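PDB 1OXX: ABC transporter, ATP binding protein from Sulfolobus solfataricus, which hydrolyses ATP to energise glucose uptake as the nucleotide-binding subunit of the GlcSTUV ABC transporter. Local coordinates for residues D286-D291 with L339-K344. The protein carries 1 engineered substitution. Numbering follows the deposited sequence.
Sequences DVIKDD and LVYVRK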
loop_
_atom_site.group_PDB
_atom_site.type_symbol
_atom_site.label_atom_id
_atom_site.label_comp_id
_atom_site.label_asym_id
_atom_site.label_seq_id
_atom_site.Cartn_x
_atom_site.Cartn_y
_atom_site.Cartn_z
ATOM N N ASP A 286 27.467 21.118 16.215
ATOM C CA ASP A 286 28.093 20.897 17.520
ATOM C C ASP A 286 27.114 20.032 18.278
ATOM O O ASP A 286 26.007 19.786 17.798
ATOM C CB ASP A 286 28.374 22.220 18.247
ATOM C CG ASP A 286 29.440 22.094 19.337
ATOM O OD1 ASP A 286 29.793 20.964 19.745
ATOM O OD2 ASP A 286 29.992 23.101 19.851
ATOM N N VAL A 287 27.503 19.539 19.447
ATOM C CA VAL A 287 26.628 18.673 20.207
ATOM C C VAL A 287 25.348 19.401 20.620
ATOM O O VAL A 287 25.337 20.614 20.875
ATOM C CB VAL A 287 27.331 18.068 21.444
ATOM C CG1 VAL A 287 28.556 17.244 21.033
ATOM C CG2 VAL A 287 27.724 19.156 22.440
ATOM N N ILE A 288 24.266 18.646 20.669
ATOM C CA ILE A 288 22.980 19.198 21.070
ATOM C C ILE A 288 22.757 18.839 22.520
ATOM O O ILE A 288 23.510 18.062 23.093
ATOM C CB ILE A 288 21.844 18.643 20.194
ATOM C CG1 ILE A 288 21.703 17.132 20.388
ATOM C CG2 ILE A 288 22.095 18.958 18.743
ATOM C CD1 ILE A 288 20.648 16.497 19.490
ATOM N N LYS A 289 21.753 19.452 23.130
ATOM C CA LYS A 289 21.386 19.124 24.491
ATOM C C LYS A 289 20.029 18.455 24.472
ATOM O O LYS A 289 19.013 19.100 24.732
ATOM N N ASP A 290 20.015 17.167 24.125
ATOM C CA ASP A 290 18.784 16.390 24.062
ATOM C C ASP A 290 19.115 14.908 24.178
ATOM O O ASP A 290 19.575 14.273 23.224
ATOM C CB ASP A 290 18.041 16.676 22.765
ATOM C CG ASP A 290 16.656 16.053 22.732
ATOM O OD1 ASP A 290 16.381 15.140 23.531
ATOM O OD2 ASP A 290 15.794 16.413 21.916
ATOM N N ASP A 291 18.867 14.352 25.355
ATOM C CA ASP A 291 19.196 12.962 25.618
ATOM C C ASP A 291 18.302 11.934 24.906
ATOM O O ASP A 291 18.550 10.736 24.992
ATOM C CB ASP A 291 19.246 12.702 27.131
ATOM C CG ASP A 291 17.873 12.578 27.760
ATOM O OD1 ASP A 291 17.810 12.325 28.984
ATOM O OD2 ASP A 291 16.807 12.702 27.130
ATOM N N LEU A 339 27.634 16.620 12.794
ATOM C CA LEU A 339 27.457 15.509 13.709
ATOM C C LEU A 339 26.138 14.832 13.352
ATOM O O LEU A 339 25.178 15.502 12.984
ATOM C CB LEU A 339 27.419 15.985 15.156
ATOM C CG LEU A 339 28.667 16.714 15.640
ATOM C CD1 LEU A 339 28.526 16.991 17.129
ATOM C CD2 LEU A 339 29.918 15.883 15.332
ATOM N N VAL A 340 26.106 13.511 13.455
ATOM C CA VAL A 340 24.938 12.700 13.105
ATOM C C VAL A 340 24.374 12.021 14.337
ATOM O O VAL A 340 25.086 11.322 15.056
ATOM C CB VAL A 340 25.301 11.634 12.067
ATOM C CG1 VAL A 340 24.072 10.847 11.645
ATOM C CG2 VAL A 340 25.958 12.280 10.854
ATOM N N TYR A 341 23.101 12.285 14.601
ATOM C CA TYR A 341 22.390 11.717 15.723
ATOM C C TYR A 341 21.269 10.853 15.175
ATOM O O TYR A 341 20.711 11.129 14.110
ATOM C CB TYR A 341 21.723 12.803 16.573
ATOM C CG TYR A 341 22.642 13.624 17.430
ATOM C CD1 TYR A 341 23.292 14.748 16.927
ATOM C CD2 TYR A 341 22.823 13.298 18.760
ATOM C CE1 TYR A 341 24.119 15.505 17.737
ATOM C CE2 TYR A 341 23.665 14.034 19.574
ATOM C CZ TYR A 341 24.294 15.145 19.065
ATOM O OH TYR A 341 25.119 15.892 19.886
ATOM N N VAL A 342 20.930 9.803 15.908
ATOM C CA VAL A 342 19.766 9.001 15.558
ATOM C C VAL A 342 18.939 8.686 16.796
ATOM O O VAL A 342 19.371 8.896 17.923
ATOM C CB VAL A 342 20.157 7.666 14.878
ATOM C CG1 VAL A 342 21.001 7.890 13.614
ATOM C CG2 VAL A 342 20.916 6.753 15.856
ATOM N N ARG A 343 17.728 8.186 16.570
ATOM C CA ARG A 343 16.916 7.630 17.642
ATOM C C ARG A 343 17.387 6.197 17.869
ATOM O O ARG A 343 17.192 5.325 17.015
ATOM C CB ARG A 343 15.452 7.601 17.230
ATOM C CG ARG A 343 14.891 8.949 16.935
ATOM C CD ARG A 343 14.736 9.804 18.163
ATOM N NE ARG A 343 13.838 10.936 17.952
ATOM C CZ ARG A 343 13.774 11.970 18.755
ATOM N NH1 ARG A 343 14.551 12.021 19.826
ATOM N NH2 ARG A 343 12.941 12.966 18.499
ATOM N N LYS A 344 18.007 5.939 19.016
ATOM C CA LYS A 344 18.567 4.617 19.288
ATOM C C LYS A 344 17.598 3.458 19.115
ATOM O O LYS A 344 17.951 2.431 18.519
ATOM C CB LYS A 344 19.143 4.589 20.689
ATOM C CG LYS A 344 19.778 3.259 21.069
ATOM C CD LYS A 344 20.284 3.335 22.513
ATOM C CE LYS A 344 20.829 1.999 23.009
ATOM N NZ LYS A 344 22.229 1.758 22.566
HETATM O O HOH W 1 13.523 15.257 20.212
#
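Ile-288 meets Tyr-341 through both its backbone and its side chain. The Ile-288 side chain lies over one face of the Tyr-341 ring. Ile-288 CD1 sits 3.7 Å from the centroid of the Tyr-341 ring, 4° off the normal, a CH-pi contact. CG1 lies between the backbone N and the carbonyl carbon (chi1 64°), and the extended chi2 carries CD1 on to the ring centre. Ile-288 CG1 itself rests 3.5 Å from Tyr-341 CZ. At the ring edge, Val-287 CA comes within 3.2 Å of Tyr-341 OH. Leu-339 CD1 packs against the Asp-286 to Val-287 peptide, 3.5 Å from Asp-286 C, and touches Val-287 CG1 at 3.9 Å.

The site is at the surface of the C-terminal domain. Residues 286-291 belong to the loop joining strands 281-284 and 294-307, which flank strand 337-342 in an antiparallel sheet.

The backbone N of Ile-288 donates a nearly straight hydrogen bond to Tyr-341 OH (3.0 Å, 161° at the hydrogen). An alanine in place of Tyr-341 would probably leave Ile-288 N without its acceptor and the Ile-288 side chain without the ring face it packs on. A second polar link is indirect: one water donates to Asp-290 OD2 and accepts from Arg-343 NH2. Ser-292 OG hydrogen-bonds to both Asp-290 OD1 and Arg-343 NH1.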